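Local coordinates for serpin-ZX (Arabidopsis thaliana, PDB 3LE2), which inhibits proteases such as metacaspase-9 through cleavage of its reactive centre loop and covalent trapping, and helps restrain programmed cell death, at residues 221-226 with 277-282; 237-242 with 266-271; 212-217 with 360-365; 371-376 with 380-385. All blocks are in the same frame, centred on the assembly; numbering follows the deposited sequence. Where two conformers were deposited one is given.

Contact 1: 221-226 with 277-282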
# COMPACT_ATOMS: atom_id res chain seq x y z
N LYS A 221 -20.72 -0.50 3.59
CA LYS A 221 -20.69 -1.76 2.88
C LYS A 221 -19.28 -2.08 2.41
O LYS A 221 -18.43 -1.18 2.29
CB LYS A 221 -21.64 -1.73 1.71
CG LYS A 221 -23.10 -1.63 2.11
CD LYS A 221 -23.95 -1.30 0.90
CE LYS A 221 -25.30 -0.78 1.32
NZ LYS A 221 -26.14 -0.55 0.11
N VAL A 222 -19.02 -3.36 2.17
CA VAL A 222 -17.73 -3.77 1.62
C VAL A 222 -17.89 -4.63 0.38
O VAL A 222 -18.72 -5.54 0.34
CB VAL A 222 -16.89 -4.52 2.65
CG1 VAL A 222 -15.53 -4.88 2.04
CG2 VAL A 222 -16.72 -3.67 3.90
N LEU A 223 -17.11 -4.30 -0.65
CA LEU A 223 -17.08 -5.08 -1.89
C LEU A 223 -15.68 -5.66 -2.07
O LEU A 223 -14.70 -4.95 -1.88
CB LEU A 223 -17.45 -4.22 -3.09
CG LEU A 223 -17.01 -4.76 -4.45
CD1 LEU A 223 -17.86 -5.95 -4.88
CD2 LEU A 223 -17.07 -3.66 -5.50
N GLY A 224 -15.59 -6.95 -2.39
CA GLY A 224 -14.31 -7.55 -2.71
C GLY A 224 -14.26 -7.88 -4.20
O GLY A 224 -15.22 -8.45 -4.73
N LEU A 225 -13.18 -7.51 -4.86
CA LEU A 225 -12.95 -7.87 -6.28
C LEU A 225 -11.63 -8.62 -6.44
O LEU A 225 -10.57 -8.00 -6.49
CB LEU A 225 -12.92 -6.63 -7.19
CG LEU A 225 -14.18 -5.78 -7.40
CD1 LEU A 225 -13.87 -4.61 -8.27
CD2 LEU A 225 -15.31 -6.58 -8.01
N PRO A 226 -11.70 -9.96 -6.53
CA PRO A 226 -10.51 -10.81 -6.69
C PRO A 226 -9.79 -10.59 -8.03
O PRO A 226 -10.45 -10.37 -9.06
CB PRO A 226 -11.08 -12.25 -6.68
CG PRO A 226 -12.52 -12.12 -6.37
CD PRO A 226 -12.95 -10.72 -6.64
N PHE A 277 -25.47 -1.64 -9.06
CA PHE A 277 -24.05 -1.89 -8.85
C PHE A 277 -23.17 -0.98 -9.70
O PHE A 277 -23.07 -1.17 -10.91
CB PHE A 277 -23.72 -3.34 -9.19
CG PHE A 277 -22.31 -3.73 -8.90
CD1 PHE A 277 -21.83 -3.70 -7.60
CD2 PHE A 277 -21.46 -4.12 -9.91
CE1 PHE A 277 -20.52 -4.05 -7.33
CE2 PHE A 277 -20.16 -4.47 -9.65
CZ PHE A 277 -19.68 -4.44 -8.36
N LYS A 278 -22.55 0.02 -9.07
CA LYS A 278 -21.77 1.00 -9.82
C LYS A 278 -20.40 1.27 -9.22
O LYS A 278 -20.28 1.66 -8.06
CB LYS A 278 -22.55 2.32 -9.93
CG LYS A 278 -23.84 2.21 -10.71
CD LYS A 278 -23.59 1.91 -12.18
CE LYS A 278 -24.89 1.70 -12.94
NZ LYS A 278 -25.82 2.86 -12.78
N ILE A 279 -19.36 1.08 -10.04
CA ILE A 279 -17.98 1.30 -9.62
C ILE A 279 -17.29 2.34 -10.52
O ILE A 279 -17.14 2.13 -11.73
CB ILE A 279 -17.18 -0.02 -9.67
CG1 ILE A 279 -17.90 -1.09 -8.86
CG2 ILE A 279 -15.78 0.16 -9.13
CD1 ILE A 279 -18.11 -0.69 -7.42
N PRO A 280 -16.84 3.47 -9.94
CA PRO A 280 -16.16 4.44 -10.79
C PRO A 280 -14.81 3.93 -11.26
O PRO A 280 -14.10 3.29 -10.47
CB PRO A 280 -15.95 5.64 -9.86
CG PRO A 280 -15.91 5.04 -8.49
CD PRO A 280 -16.95 3.94 -8.54
N LYS A 281 -14.45 4.20 -12.51
CA LYS A 281 -13.08 3.97 -12.95
C LYS A 281 -12.21 4.99 -12.24
O LYS A 281 -12.70 6.06 -11.88
CB LYS A 281 -12.95 4.16 -14.46
CG LYS A 281 -13.71 3.15 -15.30
CD LYS A 281 -13.48 3.36 -16.79
CE LYS A 281 -12.11 2.85 -17.23
NZ LYS A 281 -11.84 3.22 -18.65
N PHE A 282 -10.93 4.68 -12.06
CA PHE A 282 -9.96 5.70 -11.64
C PHE A 282 -8.53 5.23 -11.91
O PHE A 282 -8.27 4.05 -12.04
CB PHE A 282 -10.13 6.06 -10.16
CG PHE A 282 -10.13 4.87 -9.24
CD1 PHE A 282 -11.31 4.18 -8.97
CD2 PHE A 282 -8.96 4.44 -8.64
CE1 PHE A 282 -11.32 3.07 -8.10
CE2 PHE A 282 -8.96 3.34 -7.77
CZ PHE A 282 -10.14 2.66 -7.51

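Contact 2: 237-242 with 266-271. With ACT (acetate ion), chain C.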
# COMPACT_ATOMS: atom_id res chain seq x y z
N SER A 237 -6.85 -9.48 -3.84
CA SER A 237 -8.16 -8.87 -4.05
C SER A 237 -8.10 -7.38 -3.72
O SER A 237 -7.19 -6.92 -3.01
CB SER A 237 -9.23 -9.54 -3.19
OG SER A 237 -9.22 -10.94 -3.37
N MET A 238 -9.06 -6.64 -4.23
CA MET A 238 -9.20 -5.24 -3.86
C MET A 238 -10.52 -5.11 -3.12
O MET A 238 -11.54 -5.66 -3.53
CB MET A 238 -9.16 -4.29 -5.08
CG MET A 238 -9.45 -2.82 -4.75
SD MET A 238 -9.38 -1.69 -6.16
CE MET A 238 -7.60 -1.49 -6.32
N TYR A 239 -10.48 -4.40 -2.01
CA TYR A 239 -11.67 -4.20 -1.21
C TYR A 239 -12.05 -2.74 -1.21
O TYR A 239 -11.18 -1.85 -1.15
CB TYR A 239 -11.43 -4.72 0.22
CG TYR A 239 -11.22 -6.22 0.24
CD1 TYR A 239 -12.30 -7.10 0.15
CD2 TYR A 239 -9.94 -6.75 0.32
CE1 TYR A 239 -12.10 -8.48 0.14
CE2 TYR A 239 -9.74 -8.10 0.32
CZ TYR A 239 -10.81 -8.97 0.23
OH TYR A 239 -10.56 -10.32 0.24
N PHE A 240 -13.36 -2.51 -1.31
CA PHE A 240 -13.94 -1.17 -1.31
C PHE A 240 -14.78 -1.02 -0.06
O PHE A 240 -15.67 -1.83 0.18
CB PHE A 240 -14.83 -0.96 -2.54
CG PHE A 240 -14.11 -1.11 -3.85
CD1 PHE A 240 -13.88 -0.01 -4.65
CD2 PHE A 240 -13.67 -2.36 -4.28
CE1 PHE A 240 -13.22 -0.14 -5.86
CE2 PHE A 240 -13.01 -2.49 -5.48
CZ PHE A 240 -12.78 -1.38 -6.27
N TYR A 241 -14.49 0.01 0.73
CA TYR A 241 -15.23 0.30 1.94
C TYR A 241 -16.03 1.57 1.74
O TYR A 241 -15.47 2.67 1.74
CB TYR A 241 -14.30 0.40 3.15
CG TYR A 241 -13.39 -0.79 3.28
CD1 TYR A 241 -13.62 -1.78 4.25
CD2 TYR A 241 -12.30 -0.95 2.44
CE1 TYR A 241 -12.78 -2.90 4.37
CE2 TYR A 241 -11.45 -2.04 2.54
CZ TYR A 241 -11.69 -3.01 3.50
OH TYR A 241 -10.83 -4.08 3.56
N LEU A 242 -17.34 1.39 1.59
CA LEU A 242 -18.24 2.45 1.18
C LEU A 242 -19.20 2.89 2.29
O LEU A 242 -20.14 2.18 2.63
CB LEU A 242 -19.04 1.95 -0.03
CG LEU A 242 -19.95 2.91 -0.78
CD1 LEU A 242 -19.13 3.99 -1.46
CD2 LEU A 242 -20.79 2.15 -1.80
N HIS A 266 -14.01 -7.98 7.99
CA HIS A 266 -14.88 -7.36 6.98
C HIS A 266 -14.47 -7.77 5.57
O HIS A 266 -14.20 -6.93 4.71
CB HIS A 266 -14.90 -5.83 7.16
CG HIS A 266 -15.52 -5.43 8.46
ND1 HIS A 266 -14.82 -5.41 9.65
CD2 HIS A 266 -16.80 -5.10 8.78
CE1 HIS A 266 -15.63 -5.05 10.63
NE2 HIS A 266 -16.83 -4.86 10.13
N ILE A 267 -14.42 -9.09 5.37
CA ILE A 267 -14.09 -9.72 4.10
C ILE A 267 -15.33 -10.48 3.60
O ILE A 267 -15.71 -11.51 4.17
CB ILE A 267 -12.91 -10.71 4.27
CG1 ILE A 267 -11.63 -9.96 4.61
CG2 ILE A 267 -12.65 -11.53 3.01
CD1 ILE A 267 -10.48 -10.89 4.95
N PRO A 268 -15.99 -9.95 2.56
CA PRO A 268 -17.22 -10.59 2.09
C PRO A 268 -16.84 -11.88 1.40
O PRO A 268 -16.05 -11.83 0.46
CB PRO A 268 -17.77 -9.60 1.05
CG PRO A 268 -16.82 -8.43 1.02
CD PRO A 268 -15.57 -8.80 1.72
N ARG A 269 -17.40 -13.00 1.82
CA ARG A 269 -16.98 -14.28 1.25
C ARG A 269 -18.02 -14.94 0.37
O ARG A 269 -17.74 -15.95 -0.27
CB ARG A 269 -16.51 -15.23 2.36
CG ARG A 269 -15.18 -14.82 2.93
CD ARG A 269 -14.64 -15.84 3.92
NE ARG A 269 -13.28 -15.48 4.33
CZ ARG A 269 -13.00 -14.65 5.33
NH1 ARG A 269 -13.98 -14.10 6.05
NH2 ARG A 269 -11.74 -14.38 5.63
N ARG A 270 -19.23 -14.37 0.33
CA ARG A 270 -20.28 -14.88 -0.55
C ARG A 270 -20.60 -13.90 -1.68
O ARG A 270 -20.78 -12.70 -1.45
CB ARG A 270 -21.57 -15.13 0.24
CG ARG A 270 -21.47 -16.24 1.23
CD ARG A 270 -22.85 -16.64 1.73
NE ARG A 270 -22.75 -17.76 2.67
CZ ARG A 270 -22.54 -19.02 2.30
NH1 ARG A 270 -22.41 -19.33 1.01
NH2 ARG A 270 -22.46 -19.98 3.22
N GLN A 271 -20.69 -14.43 -2.90
CA GLN A 271 -21.22 -13.64 -4.00
C GLN A 271 -22.72 -13.59 -3.88
O GLN A 271 -23.38 -14.62 -3.80
CB GLN A 271 -20.84 -14.26 -5.34
CG GLN A 271 -19.36 -14.16 -5.63
CD GLN A 271 -18.98 -14.82 -6.94
OE1 GLN A 271 -19.12 -16.02 -7.10
NE2 GLN A 271 -18.48 -14.02 -7.88
C ACT C . -13.00 -11.91 -1.51
O ACT C . -12.39 -11.52 -2.54
OXT ACT C . -13.69 -11.05 -0.90
CH3 ACT C . -12.93 -13.33 -1.02
O HOH W 1 -11.86 -6.14 5.17

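Contact 3: 212-217 with 360-365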
# COMPACT_ATOMS: atom_id res chain seq x y z
N GLN A 212 -21.91 -10.35 -6.85
CA GLN A 212 -20.67 -9.79 -6.30
C GLN A 212 -20.42 -10.18 -4.83
O GLN A 212 -21.36 -10.44 -4.08
CB GLN A 212 -20.66 -8.26 -6.45
CG GLN A 212 -21.03 -7.72 -7.86
CD GLN A 212 -19.99 -8.05 -8.91
OE1 GLN A 212 -18.80 -8.13 -8.62
NE2 GLN A 212 -20.44 -8.26 -10.15
N TYR A 213 -19.16 -10.21 -4.42
CA TYR A 213 -18.79 -10.32 -3.01
C TYR A 213 -19.09 -9.01 -2.27
O TYR A 213 -18.23 -8.13 -2.16
CB TYR A 213 -17.30 -10.65 -2.84
CG TYR A 213 -16.88 -12.00 -3.40
CD1 TYR A 213 -17.19 -13.18 -2.72
CD2 TYR A 213 -16.16 -12.10 -4.60
CE1 TYR A 213 -16.81 -14.42 -3.22
CE2 TYR A 213 -15.77 -13.31 -5.11
CZ TYR A 213 -16.11 -14.48 -4.41
OH TYR A 213 -15.73 -15.71 -4.89
N VAL A 214 -20.32 -8.87 -1.78
CA VAL A 214 -20.68 -7.68 -1.01
C VAL A 214 -21.31 -8.04 0.34
O VAL A 214 -22.20 -8.90 0.40
CB VAL A 214 -21.64 -6.78 -1.80
CG1 VAL A 214 -21.94 -5.50 -1.03
CG2 VAL A 214 -21.07 -6.46 -3.17
N SER A 215 -20.85 -7.40 1.41
CA SER A 215 -21.51 -7.49 2.71
C SER A 215 -21.88 -6.09 3.20
O SER A 215 -21.13 -5.13 2.98
CB SER A 215 -20.60 -8.16 3.76
OG SER A 215 -20.29 -9.50 3.44
N ALA A 216 -23.02 -5.98 3.87
CA ALA A 216 -23.42 -4.74 4.50
C ALA A 216 -23.23 -4.82 6.00
O ALA A 216 -23.42 -5.86 6.63
CB ALA A 216 -24.88 -4.42 4.16
N TYR A 217 -22.83 -3.69 6.58
CA TYR A 217 -22.61 -3.57 7.99
C TYR A 217 -23.32 -2.30 8.49
O TYR A 217 -24.00 -1.61 7.73
CB TYR A 217 -21.11 -3.51 8.27
CG TYR A 217 -20.35 -4.71 7.75
CD1 TYR A 217 -20.29 -5.89 8.50
CD2 TYR A 217 -19.72 -4.68 6.52
CE1 TYR A 217 -19.60 -6.99 8.03
CE2 TYR A 217 -19.04 -5.79 6.04
CZ TYR A 217 -18.98 -6.94 6.80
OH TYR A 217 -18.29 -8.05 6.34
N ASP A 360 -32.30 -12.44 -1.71
CA ASP A 360 -32.26 -11.02 -1.35
C ASP A 360 -31.22 -10.28 -2.18
O ASP A 360 -30.11 -10.76 -2.38
CB ASP A 360 -31.98 -10.83 0.14
CG ASP A 360 -33.22 -11.05 0.99
OD1 ASP A 360 -34.30 -11.34 0.42
OD2 ASP A 360 -33.11 -10.92 2.23
N GLU A 361 -31.59 -9.10 -2.66
CA GLU A 361 -30.68 -8.32 -3.47
C GLU A 361 -30.16 -7.09 -2.74
O GLU A 361 -30.76 -6.63 -1.76
CB GLU A 361 -31.28 -7.98 -4.83
CG GLU A 361 -32.66 -7.36 -4.80
CD GLU A 361 -33.23 -7.17 -6.19
OE1 GLU A 361 -32.66 -7.71 -7.17
OE2 GLU A 361 -34.26 -6.46 -6.31
N ILE A 362 -29.03 -6.57 -3.21
CA ILE A 362 -28.32 -5.54 -2.49
C ILE A 362 -27.74 -4.54 -3.48
O ILE A 362 -27.46 -4.88 -4.63
CB ILE A 362 -27.19 -6.16 -1.64
CG1 ILE A 362 -26.84 -5.27 -0.46
CG2 ILE A 362 -25.94 -6.42 -2.46
CD1 ILE A 362 -25.70 -5.81 0.33
N ASP A 363 -27.59 -3.29 -3.05
CA ASP A 363 -26.95 -2.27 -3.87
C ASP A 363 -25.55 -1.97 -3.37
O ASP A 363 -25.28 -1.97 -2.16
CB ASP A 363 -27.76 -0.96 -3.90
CG ASP A 363 -29.08 -1.11 -4.64
OD1 ASP A 363 -29.22 -2.02 -5.47
OD2 ASP A 363 -29.99 -0.30 -4.37
N PHE A 364 -24.65 -1.73 -4.31
CA PHE A 364 -23.35 -1.18 -3.99
C PHE A 364 -23.07 -0.13 -5.06
O PHE A 364 -22.63 -0.44 -6.16
CB PHE A 364 -22.29 -2.28 -3.97
CG PHE A 364 -20.97 -1.83 -3.41
CD1 PHE A 364 -20.67 -2.01 -2.07
CD2 PHE A 364 -20.04 -1.20 -4.23
CE1 PHE A 364 -19.46 -1.58 -1.55
CE2 PHE A 364 -18.82 -0.77 -3.72
CZ PHE A 364 -18.53 -0.96 -2.37
N VAL A 365 -23.37 1.12 -4.75
CA VAL A 365 -23.21 2.21 -5.71
C VAL A 365 -22.19 3.22 -5.19
O VAL A 365 -22.48 4.00 -4.29
CB VAL A 365 -24.56 2.90 -6.01
CG1 VAL A 365 -24.35 4.12 -6.93
CG2 VAL A 365 -25.53 1.90 -6.62

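Contact 4: 371-376 with 380-385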
# COMPACT_ATOMS: atom_id res chain seq x y z
N LEU A 371 -12.97 3.93 0.87
CA LEU A 371 -11.62 3.47 1.12
C LEU A 371 -11.30 2.31 0.22
O LEU A 371 -12.20 1.65 -0.29
CB LEU A 371 -11.42 3.03 2.57
CG LEU A 371 -11.32 4.13 3.61
CD1 LEU A 371 -11.25 3.52 4.99
CD2 LEU A 371 -10.10 5.01 3.32
N LEU A 372 -10.01 2.08 0.02
CA LEU A 372 -9.50 1.00 -0.81
C LEU A 372 -8.45 0.23 -0.04
O LEU A 372 -7.62 0.83 0.64
CB LEU A 372 -8.82 1.56 -2.06
CG LEU A 372 -9.65 2.17 -3.18
CD1 LEU A 372 -8.72 2.61 -4.30
CD2 LEU A 372 -10.67 1.17 -3.67
N VAL A 373 -8.47 -1.09 -0.18
CA VAL A 373 -7.43 -1.94 0.39
C VAL A 373 -7.11 -3.10 -0.58
O VAL A 373 -8.00 -3.76 -1.09
CB VAL A 373 -7.85 -2.51 1.78
CG1 VAL A 373 -6.80 -3.48 2.31
CG2 VAL A 373 -8.08 -1.37 2.77
N VAL A 374 -5.83 -3.30 -0.85
CA VAL A 374 -5.41 -4.42 -1.69
C VAL A 374 -4.62 -5.36 -0.81
O VAL A 374 -3.64 -4.96 -0.20
CB VAL A 374 -4.55 -3.99 -2.91
CG1 VAL A 374 -3.95 -5.22 -3.59
CG2 VAL A 374 -5.37 -3.17 -3.90
N THR A 375 -5.06 -6.61 -0.73
CA THR A 375 -4.43 -7.56 0.15
C THR A 375 -4.14 -8.86 -0.55
O THR A 375 -4.80 -9.23 -1.53
CB THR A 375 -5.34 -7.95 1.31
OG1 THR A 375 -6.42 -8.73 0.80
CG2 THR A 375 -5.90 -6.72 1.99
N GLU A 376 -3.16 -9.57 -0.01
CA GLU A 376 -2.89 -10.91 -0.44
C GLU A 376 -3.59 -11.77 0.61
O GLU A 376 -3.28 -11.69 1.81
CB GLU A 376 -1.37 -11.13 -0.53
CG GLU A 376 -0.97 -12.38 -1.30
CD GLU A 376 -1.36 -13.66 -0.55
OE1 GLU A 376 -0.86 -13.84 0.58
OE2 GLU A 376 -2.17 -14.45 -1.08
N GLY A 380 -2.70 -12.63 4.40
CA GLY A 380 -3.35 -11.46 4.97
C GLY A 380 -2.53 -10.17 4.89
O GLY A 380 -2.94 -9.14 5.41
N VAL A 381 -1.37 -10.21 4.23
CA VAL A 381 -0.55 -9.01 4.08
C VAL A 381 -1.24 -7.96 3.17
O VAL A 381 -1.82 -8.29 2.14
CB VAL A 381 0.86 -9.37 3.53
CG1 VAL A 381 1.61 -8.13 2.99
CG2 VAL A 381 1.69 -10.08 4.61
N VAL A 382 -1.18 -6.69 3.58
CA VAL A 382 -1.80 -5.60 2.81
C VAL A 382 -0.79 -4.90 1.89
O VAL A 382 0.18 -4.33 2.37
CB VAL A 382 -2.41 -4.56 3.78
CG1 VAL A 382 -2.92 -3.31 3.03
CG2 VAL A 382 -3.51 -5.22 4.63
N LEU A 383 -1.02 -4.95 0.57
CA LEU A 383 -0.15 -4.24 -0.38
C LEU A 383 -0.41 -2.74 -0.46
O LEU A 383 0.53 -1.96 -0.57
CB LEU A 383 -0.28 -4.80 -1.80
CG LEU A 383 0.42 -6.12 -2.07
CD1 LEU A 383 -0.35 -7.25 -1.35
CD2 LEU A 383 0.49 -6.37 -3.56
N PHE A 384 -1.68 -2.36 -0.46
CA PHE A 384 -2.05 -0.96 -0.66
C PHE A 384 -3.22 -0.58 0.22
O PHE A 384 -4.14 -1.38 0.40
CB PHE A 384 -2.49 -0.69 -2.11
CG PHE A 384 -1.40 -0.84 -3.14
CD1 PHE A 384 -0.37 0.09 -3.21
CD2 PHE A 384 -1.42 -1.89 -4.05
CE1 PHE A 384 0.63 -0.03 -4.17
CE2 PHE A 384 -0.42 -2.02 -5.01
CZ PHE A 384 0.61 -1.09 -5.06
N ILE A 385 -3.19 0.64 0.74
CA ILE A 385 -4.36 1.29 1.32
C ILE A 385 -4.53 2.64 0.61
O ILE A 385 -3.55 3.31 0.30
CB ILE A 385 -4.18 1.55 2.83
CG1 ILE A 385 -3.89 0.24 3.57
CG2 ILE A 385 -5.43 2.25 3.42
CD1 ILE A 385 -3.57 0.42 5.04

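Contact 1: 221-226 with 277-282
Leu223 and Ile279 are the residues whose backbones come nearest each other, yet their CA atoms remain 10.1 Å apart, so the two strands meet through side chains, as layers of different sheets do. In serpin terms, 221-226 belongs to sheet B and 277-282 begins in sheet C, and Leu223 bridges between them. One of its methyls does most of the work. CD2 meets Ile279 CD1 at 3.7 Å, the two side chains reaching toward each other tip to tip. The same CD2 lies 3.9 Å from Phe277 CE1 and equally far from CZ, at the edge of the ring and near its plane, while the leucine and phenylalanine side chains cross at about a right angle. Phe277 leaves its backbone alongside the gap, and with CG anti to the backbone N (chi1 -175°) the far end of its ring then comes in to Leu223. Leu223 CD1 adds a looser touch, 4.1 Å from Phe277 CE1. All three residues are buried, and the contact is wholly apolar. Phe364 of strand 361-365 packs on Leu223, Phe277 and Ile279 alike, which makes its ring part of the same cluster. Beside Leu223, on the neighbouring strand 236-243, Phe240 packs against it, and on the other flank strand 277-289 is joined by Phe277 O to Thr207 OG1 of strand 200-207.

Contact 2: 237-242 with 266-271
Sheet B of the serpin fold carries Tyr239 and Tyr241 on its strand 236-243, and the irregular loop 266-271, on its way from helix 249-258 to strand 271-274, packs over them with Ile267, Pro268 and the carbonyl of His266. Tyr239 points toward the loop. Its CE1 lies 3.8 Å from Pro268 CD, and its hydroxyl end reaches Ile267, with OH 3.7 Å from CG2. That OH is hydrogen-bonded to Asn377 OD1, so the tyrosine is held at its polar tip while the ring packs against the loop. Beside the same ring sits an acetate, probably from the crystallisation liquor; OXT lies at the ring's edge, 3.2 Å from Tyr239 CE1. Ile267 CG2 also faces its own loop neighbour, lying over the centre of the Arg269 guanidinium. Two residues along the strand, Tyr241 brings its ring only loosely up to the loop, CE1 being 4.3 Å from His266 O, and the polar link is made by water instead. The water donates to His266 O at 2.5 Å, a short distance whose exact value deserves little weight; lying in the plane of the Tyr241 ring, at its edge, it accepts from Tyr241 OH at 2.8 Å.

Contact 3: 212-217 with 360-365
Phe364 brings the aromatic ring of this contact, and Val214 CG1 approaches it on a slant, 3.9 Å from CD1. Residues of sheets B and C pack round the rest of the ring, so Phe364 is buried between the two. Strand 212-217 is the first strand of sheet B, paired with 220-226, and strand 361-365 is the one serpin nomenclature calls strand 1C, whose first residues are the end of the reactive centre loop. Their axes pass 8.4 Å apart and run almost perpendicular, at 92°, as in orthogonal packing of two beta layers. Val214, Ile362 and Phe364 all point inward. With CG1 anti to the backbone N (chi1 -176°), Val214 sets that one methyl between both partners, since Ile362 CD1 is 4.0 Å from it. Ile362 stretches out fully, chi2 -176°, and its end methyl also reaches Ala216 CB at 4.2 Å, on the exposed margin. Asp363, between the two inward residues, turns the other way and pairs with Arg275 in a salt bridge. The contact therefore adds only apolar packing, while the backbone bonds of Ile362 and Phe364 go to Arg275 and Glu276. In serpins generally, strand 1C has to peel away for a molecule to turn latent; here, in the native stressed form, it is in place, with its inward side chains resting on sheet B through methyl and ring contacts alone.

Contact 4: 371-376 with 380-385
Val374 sits at the classic beta bulge of the hairpin formed by strands 370-376 and 382-388, the last two long strands of serpin sheet B. Its CB lies at the edge of the Phe384 ring, in the ring plane, 3.9 Å from CD2; the two side chains run side by side, pointing the same way. From there CG1, anti to the backbone N (chi1 170°), turns to Leu383 and stops 4.1 Å from its CB, while CG2 stays near Phe384 CD2. Leu383 and Phe384 thus both face this one valine, and the backbone says the same. Val374 O accepts from Leu383 N at 2.7 Å in a bent bond, and from Phe384 N at 3.3 Å in a straighter one that uses a lone pair in the carbonyl plane. Val374 N returns a bond to Phe384 O at 2.8 Å. Beyond the bulge the strands pair again one residue out of step, Glu376 N giving to Val381 O with an N-H...O angle of 170°. The Glu376 carboxylate turns to the hairpin loop, where OE1 takes the Thr379 N-H. On the other face Val382 splits its methyls: CG1 meets Val373 CG1 and CG2 meets Thr375 CG2, each at 3.9 Å.

The sheet B strands run in order 212-217, 220-226, 236-243, 370-376 and 382-388, each bonded antiparallel to the next, and this row threads all four contacts together. Contact 4 is at the central end, its centre about 6 Å from that of the chain; contact 3 is at the outer end, about 20 Å from contact 4 between centres. Contacts 1 and 2 lie between, 9 Å apart. Along the chain, contact 2 nests within the loop closed by contact 1, and that within contact 3; contact 4 follows. The second segments of contacts 1 and 3 lie on neighbouring, parallel strands, 277-289 and 361-365, so the strand ending the reactive centre loop packs against sheet B's outer end.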